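Local coordinates for CysQ, sulfite synthesis pathway protein (PDB 3B8B) that probably hydrolyses adenosine 3',5'-bisphosphate to AMP and phosphate with the help of magnesium, as a member of the inositol monophosphatase superfamily, at residues D99-D108 with F120-N129. Residues are numbered along the deposited sequence; the frame is centred on the assembly and turned at random.
Sequences DTLWIVDPLD and FTVNIALVQN
Leu-101 pairs with Val-127, Ile-103 with Ala-125 and Asp-105 with Asn-123 through paired backbone hydrogen bonds, making 100-108 and 121-128 antiparallel neighbours in the large mixed sheet of the inositol monophosphatase fold. A beta bulge at Pro-106 and Leu-107 shifts the register by one before Asp-108 pairs with Thr-121. There Asp-105 OD1, met from above its carboxylate plane, accepts from Leu-107 N at 3.1 Å, an Asx turn. The bulge lies among Asp-105, Leu-107 and Asp-108, all predicted magnesium ligands, with Asp-248 close by.

Apolar side chains pack on the face of Trp-102, and on the other face toward the Leu-101 end. On the side of helix 20-43, Leu-126 lays CD1 over one face of the Trp-102 indole, 3.6 Å from the centroid of its six-membered ring, a CH-pi contact. With CG anti to the carbonyl carbon (chi1 -63°), the indole leans toward the neighbouring strand, and Ile-124 CG2 approaches Trp-102 CE3 to 3.6 Å. A wide flat ring suits this place, spanning two aliphatic side chains while its NE1 bonds Thr-78; an alanine here would probably leave Leu-126 CD1 without its aromatic platform and Thr-78 OG1 without that donor. On the other face the beta-branched Ile-103 and Val-127, residues well suited to extended strands, meet through Ile-103 CD1 and Val-127 CG2, 3.6 Å apart.

Polar side chains work at the ends. Asn-123 ND2 donates to Thr-121 OG1, which also bonds Ser-223, the partner of Asp-108 OD2. At the far end Gln-128 NE2 reaches Thr-100 OG1 in one of two modelled positions, a tentative bond, while a water donates to Asp-99 OD1 (2.8 Å) and Asn-129 OD1 (2.9 Å).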
ATOM      1  N   ASP A  99       1.094  21.036  -0.862  1.00 25.96           N
ATOM      2  CA  ASP A  99       0.754  20.648   0.509  1.00 25.66           C
ATOM      3  C   ASP A  99      -0.094  19.373   0.552  1.00 24.16           C
ATOM      4  O   ASP A  99      -0.028  18.619   1.525  1.00 24.51           O
ATOM      5  CB  ASP A  99      -0.006  21.746   1.217  1.00 26.62           C
ATOM      6  CG  ASP A  99       0.808  23.026   1.360  1.00 30.72           C
ATOM      7  OD1 ASP A  99       2.043  22.945   1.592  1.00 35.56           O
ATOM      8  OD2 ASP A  99       0.190  24.100   1.236  1.00 36.80           O
ATOM      9  N   THR A 100      -0.892  19.159  -0.491  1.00 21.90           N
ATOM     10  CA  THR A 100      -1.717  17.957  -0.604  1.00 22.06           C
ATOM     11  C   THR A 100      -1.474  17.355  -1.973  1.00 21.40           C
ATOM     12  O   THR A 100      -1.498  18.060  -2.998  1.00 21.11           O
ATOM     13  CB  THR A 100      -3.219  18.225  -0.413  1.00 22.62           C
ATOM     14  OG1 THR A 100      -3.422  18.967   0.794  1.00 24.09           O
ATOM     15  CG2 THR A 100      -4.019  16.911  -0.374  1.00 22.04           C
ATOM     16  N   LEU A 101      -1.178  16.060  -1.983  1.00 20.11           N
ATOM     17  CA  LEU A 101      -0.840  15.369  -3.218  1.00 19.50           C
ATOM     18  C   LEU A 101      -1.160  13.892  -3.118  1.00 19.57           C
ATOM     19  O   LEU A 101      -1.203  13.325  -2.021  1.00 19.49           O
ATOM     20  CB  LEU A 101       0.640  15.553  -3.573  1.00 20.00           C
ATOM     21  CG  LEU A 101       1.661  14.788  -2.715  1.00 20.07           C
ATOM     22  CD1 LEU A 101       3.034  14.711  -3.423  1.00 22.57           C
ATOM     23  CD2 LEU A 101       1.800  15.442  -1.356  1.00 21.80           C
ATOM     24  N   TRP A 102      -1.366  13.275  -4.278  1.00 18.57           N
ATOM     25  CA  TRP A 102      -1.460  11.833  -4.373  1.00 18.49           C
ATOM     26  C   TRP A 102      -0.047  11.275  -4.522  1.00 18.86           C
ATOM     27  O   TRP A 102       0.764  11.808  -5.277  1.00 19.67           O
ATOM     28  CB  TRP A 102      -2.262  11.410  -5.595  1.00 18.41           C
ATOM     29  CG  TRP A 102      -3.686  11.861  -5.577  1.00 17.34           C
ATOM     30  CD1 TRP A 102      -4.248  12.888  -6.292  1.00 18.72           C
ATOM     31  CD2 TRP A 102      -4.754  11.271  -4.820  1.00 16.48           C
ATOM     32  NE1 TRP A 102      -5.593  12.975  -6.013  1.00 18.87           N
ATOM     33  CE2 TRP A 102      -5.932  12.012  -5.105  1.00 17.56           C
ATOM     34  CE3 TRP A 102      -4.837  10.189  -3.928  1.00 17.85           C
ATOM     35  CZ2 TRP A 102      -7.174  11.684  -4.542  1.00 16.96           C
ATOM     36  CZ3 TRP A 102      -6.073   9.892  -3.342  1.00 18.49           C
ATOM     37  CH2 TRP A 102      -7.214  10.621  -3.663  1.00 18.46           C
ATOM     38  N   ILE A 103       0.233  10.193  -3.803  1.00 18.60           N
ATOM     39  CA  ILE A 103       1.486   9.452  -3.943  1.00 18.87           C
ATOM     40  C   ILE A 103       1.115   8.012  -4.295  1.00 18.21           C
ATOM     41  O   ILE A 103       0.417   7.318  -3.517  1.00 18.90           O
ATOM     42  CB  ILE A 103       2.371   9.516  -2.687  1.00 19.03           C
ATOM     43  CG1 ILE A 103       2.633  10.972  -2.302  1.00 20.25           C
ATOM     44  CG2 ILE A 103       3.719   8.797  -2.963  1.00 19.03           C
ATOM     45  CD1 ILE A 103       3.647  11.164  -1.167  1.00 20.30           C
ATOM     46  N   VAL A 104       1.566   7.591  -5.477  1.00 19.33           N
ATOM     47  CA  VAL A 104       1.046   6.379  -6.136  1.00 19.19           C
ATOM     48  C   VAL A 104       2.134   5.431  -6.615  1.00 17.87           C
ATOM     49  O   VAL A 104       3.116   5.869  -7.201  1.00 18.69           O
ATOM     50  CB  VAL A 104       0.220   6.803  -7.367  1.00 19.88           C
ATOM     51  CG1 VAL A 104      -0.213   5.583  -8.201  1.00 22.82           C
ATOM     52  CG2 VAL A 104      -1.005   7.642  -6.921  1.00 19.54           C
ATOM     53  N   ASP A 105       1.960   4.141  -6.348  1.00 18.90           N
ATOM     54  CA  ASP A 105       2.701   3.112  -7.075  1.00 18.56           C
ATOM     55  C   ASP A 105       1.679   2.224  -7.761  1.00 19.00           C
ATOM     56  O   ASP A 105       0.979   1.467  -7.101  1.00 19.56           O
ATOM     57  CB  ASP A 105       3.635   2.282  -6.207  1.00 19.92           C
ATOM     58  CG  ASP A 105       4.529   1.354  -7.043  1.00 21.13           C
ATOM     59  OD1 ASP A 105       4.328   1.248  -8.272  1.00 22.04           O
ATOM     60  OD2 ASP A 105       5.477   0.750  -6.451  1.00 21.30           O
ATOM     61  N   PRO A 106       1.584   2.343  -9.078  1.00 19.35           N
ATOM     62  CA  PRO A 106       0.557   1.563  -9.798  1.00 19.93           C
ATOM     63  C   PRO A 106       0.724   0.053  -9.689  1.00 20.21           C
ATOM     64  O   PRO A 106      -0.256  -0.685  -9.808  1.00 19.97           O
ATOM     65  CB  PRO A 106       0.725   2.021 -11.262  1.00 20.28           C
ATOM     66  CG  PRO A 106       1.406   3.351 -11.157  1.00 23.24           C
ATOM     67  CD  PRO A 106       2.340   3.211  -9.993  1.00 20.33           C
ATOM     68  N   LEU A 107       1.946  -0.417  -9.457  1.00 20.26           N
ATOM     69  CA  LEU A 107       2.207  -1.858  -9.418  1.00 20.00           C
ATOM     70  C   LEU A 107       3.483  -2.070  -8.600  1.00 20.43           C
ATOM     71  O   LEU A 107       4.613  -1.982  -9.131  1.00 21.37           O
ATOM     72  CB  LEU A 107       2.342  -2.431 -10.819  1.00 20.14           C
ATOM     73  CG  LEU A 107       2.304  -3.958 -10.968  1.00 23.11           C
ATOM     74  CD1 LEU A 107       2.383  -4.354 -12.459  1.00 22.27           C
ATOM     75  CD2 LEU A 107       3.344  -4.657 -10.138  1.00 27.74           C
ATOM     76  N   ASP A 108       3.290  -2.333  -7.317  1.00 20.33           N
ATOM     77  CA  ASP A 108       4.401  -2.679  -6.418  1.00 20.52           C
ATOM     78  C   ASP A 108       4.538  -4.196  -6.307  1.00 21.47           C
ATOM     79  O   ASP A 108       3.548  -4.917  -6.178  1.00 21.54           O
ATOM     80  CB  ASP A 108       4.230  -2.126  -5.018  1.00 19.86           C
ATOM     81  CG  ASP A 108       5.466  -2.381  -4.146  1.00 21.74           C
ATOM     82  OD1 ASP A 108       6.592  -2.081  -4.611  1.00 23.08           O
ATOM     83  OD2 ASP A 108       5.294  -2.977  -3.077  1.00 24.59           O
ATOM     84  N   PHE A 120       1.459  -8.941  -5.599  1.00 18.72           N
ATOM     85  CA  PHE A 120       1.731  -7.547  -5.998  1.00 18.58           C
ATOM     86  C   PHE A 120       0.472  -6.706  -5.730  1.00 19.08           C
ATOM     87  O   PHE A 120      -0.630  -7.240  -5.560  1.00 19.07           O
ATOM     88  CB  PHE A 120       2.163  -7.475  -7.456  1.00 19.06           C
ATOM     89  CG  PHE A 120       1.224  -8.188  -8.411  1.00 18.47           C
ATOM     90  CD1 PHE A 120       0.094  -7.560  -8.928  1.00 20.40           C
ATOM     91  CD2 PHE A 120       1.470  -9.517  -8.761  1.00 20.70           C
ATOM     92  CE1 PHE A 120      -0.759  -8.230  -9.790  1.00 21.57           C
ATOM     93  CE2 PHE A 120       0.625 -10.174  -9.626  1.00 20.45           C
ATOM     94  CZ  PHE A 120      -0.497  -9.562 -10.108  1.00 20.59           C
ATOM     95  N   THR A 121       0.652  -5.380  -5.691  1.00 18.99           N
ATOM     96  CA  THR A 121      -0.401  -4.483  -5.247  1.00 19.39           C
ATOM     97  C   THR A 121      -0.410  -3.178  -6.053  1.00 18.99           C
ATOM     98  O   THR A 121       0.602  -2.765  -6.638  1.00 18.96           O
ATOM     99  CB  THR A 121      -0.191  -4.068  -3.771  1.00 20.16           C
ATOM    100  OG1 THR A 121       1.090  -3.424  -3.649  1.00 20.98           O
ATOM    101  CG2 THR A 121      -0.259  -5.277  -2.808  1.00 19.93           C
ATOM    102  N   VAL A 122      -1.570  -2.541  -6.044  1.00 17.75           N
ATOM    103  CA  VAL A 122      -1.739  -1.153  -6.469  1.00 17.72           C
ATOM    104  C   VAL A 122      -1.816  -0.311  -5.193  1.00 17.93           C
ATOM    105  O   VAL A 122      -2.522  -0.700  -4.243  1.00 18.18           O
ATOM    106  CB  VAL A 122      -3.040  -0.979  -7.278  1.00 18.01           C
ATOM    107  CG1 VAL A 122      -3.158   0.460  -7.807  1.00 18.39           C
ATOM    108  CG2 VAL A 122      -3.126  -1.991  -8.451  1.00 18.58           C
ATOM    109  N   ASN A 123      -1.102   0.824  -5.166  1.00 18.66           N
ATOM    110  CA  ASN A 123      -0.975   1.659  -3.962  1.00 18.48           C
ATOM    111  C   ASN A 123      -1.287   3.122  -4.286  1.00 18.24           C
ATOM    112  O   ASN A 123      -0.613   3.720  -5.134  1.00 18.96           O
ATOM    113  CB  ASN A 123       0.427   1.580  -3.341  1.00 18.67           C
ATOM    114  CG  ASN A 123       0.787   0.170  -2.942  1.00 19.39           C
ATOM    115  OD1 ASN A 123       0.637  -0.194  -1.792  1.00 20.23           O
ATOM    116  ND2 ASN A 123       1.206  -0.642  -3.932  1.00 20.95           N
ATOM    117  N   ILE A 124      -2.325   3.663  -3.649  1.00 17.96           N
ATOM    118  CA  ILE A 124      -2.735   5.084  -3.822  1.00 18.22           C
ATOM    119  C   ILE A 124      -2.945   5.735  -2.450  1.00 18.13           C
ATOM    120  O   ILE A 124      -3.736   5.242  -1.650  1.00 18.74           O
ATOM    121  CB  ILE A 124      -4.000   5.210  -4.668  1.00 18.35           C
ATOM    122  CG1 ILE A 124      -3.768   4.645  -6.080  1.00 19.03           C
ATOM    123  CG2 ILE A 124      -4.422   6.706  -4.767  1.00 18.62           C
ATOM    124  CD1 ILE A 124      -5.073   4.603  -6.907  1.00 20.30           C
ATOM    125  N   ALA A 125      -2.195   6.801  -2.169  1.00 18.38           N
ATOM    126  CA  ALA A 125      -2.327   7.560  -0.945  1.00 17.80           C
ATOM    127  C   ALA A 125      -2.591   9.026  -1.253  1.00 17.83           C
ATOM    128  O   ALA A 125      -2.000   9.578  -2.206  1.00 18.27           O
ATOM    129  CB  ALA A 125      -1.025   7.468  -0.115  1.00 18.77           C
ATOM    130  N   LEU A 126      -3.404   9.642  -0.407  1.00 18.40           N
ATOM    131  CA  LEU A 126      -3.492  11.108  -0.341  1.00 18.86           C
ATOM    132  C   LEU A 126      -2.667  11.513   0.866  1.00 19.21           C
ATOM    133  O   LEU A 126      -2.903  11.029   1.991  1.00 20.13           O
ATOM    134  CB  LEU A 126      -4.929  11.621  -0.191  1.00 18.66           C
ATOM    135  CG  LEU A 126      -5.074  13.124  -0.442  1.00 20.23           C
ATOM    136  CD1 LEU A 126      -4.764  13.465  -1.899  1.00 19.30           C
ATOM    137  CD2 LEU A 126      -6.471  13.570  -0.019  1.00 20.96           C
ATOM    138  N   VAL A 127      -1.719  12.397   0.608  1.00 19.28           N
ATOM    139  CA  VAL A 127      -0.793  12.932   1.622  1.00 19.74           C
ATOM    140  C   VAL A 127      -1.095  14.428   1.811  1.00 20.06           C
ATOM    141  O   VAL A 127      -1.253  15.161   0.827  1.00 19.82           O
ATOM    142  CB  VAL A 127       0.655  12.706   1.192  1.00 20.83           C
ATOM    143  CG1 VAL A 127       1.634  13.520   2.066  1.00 20.96           C
ATOM    144  CG2 VAL A 127       1.000  11.189   1.233  1.00 20.15           C
ATOM    145  N   GLN A 128      -1.227  14.841   3.070  1.00 20.08           N
ATOM    146  CA  GLN A 128      -1.464  16.226   3.396  0.50 20.66           C
ATOM    147  C   GLN A 128      -0.505  16.648   4.491  1.00 19.91           C
ATOM    148  O   GLN A 128      -0.402  16.003   5.538  1.00 19.68           O
ATOM    149  CB  GLN A 128      -2.905  16.445   3.830  0.50 20.83           C
ATOM    150  CG  GLN A 128      -3.305  17.896   3.872  0.50 22.75           C
ATOM    151  CD  GLN A 128      -4.805  18.049   3.801  0.50 23.16           C
ATOM    152  OE1 GLN A 128      -5.545  17.421   4.576  0.50 27.58           O
ATOM    153  NE2 GLN A 128      -5.272  18.835   2.843  0.50 28.02           N
ATOM    154  N   ASN A 129       0.225  17.720   4.217  1.00 20.45           N
ATOM    155  CA  ASN A 129       1.278  18.204   5.122  1.00 20.82           C
ATOM    156  C   ASN A 129       2.171  17.055   5.613  1.00 20.75           C
ATOM    157  O   ASN A 129       2.448  16.891   6.815  1.00 20.54           O
ATOM    158  CB  ASN A 129       0.657  18.990   6.263  1.00 21.76           C
ATOM    159  CG  ASN A 129      -0.154  20.165   5.761  1.00 25.51           C
ATOM    160  OD1 ASN A 129       0.282  20.892   4.864  1.00 31.52           O
ATOM    161  ND2 ASN A 129      -1.345  20.348   6.320  1.00 30.67           N
TER
HETATM  162  O   HOH W   1       2.862  21.246   3.649  1.00 60.01           O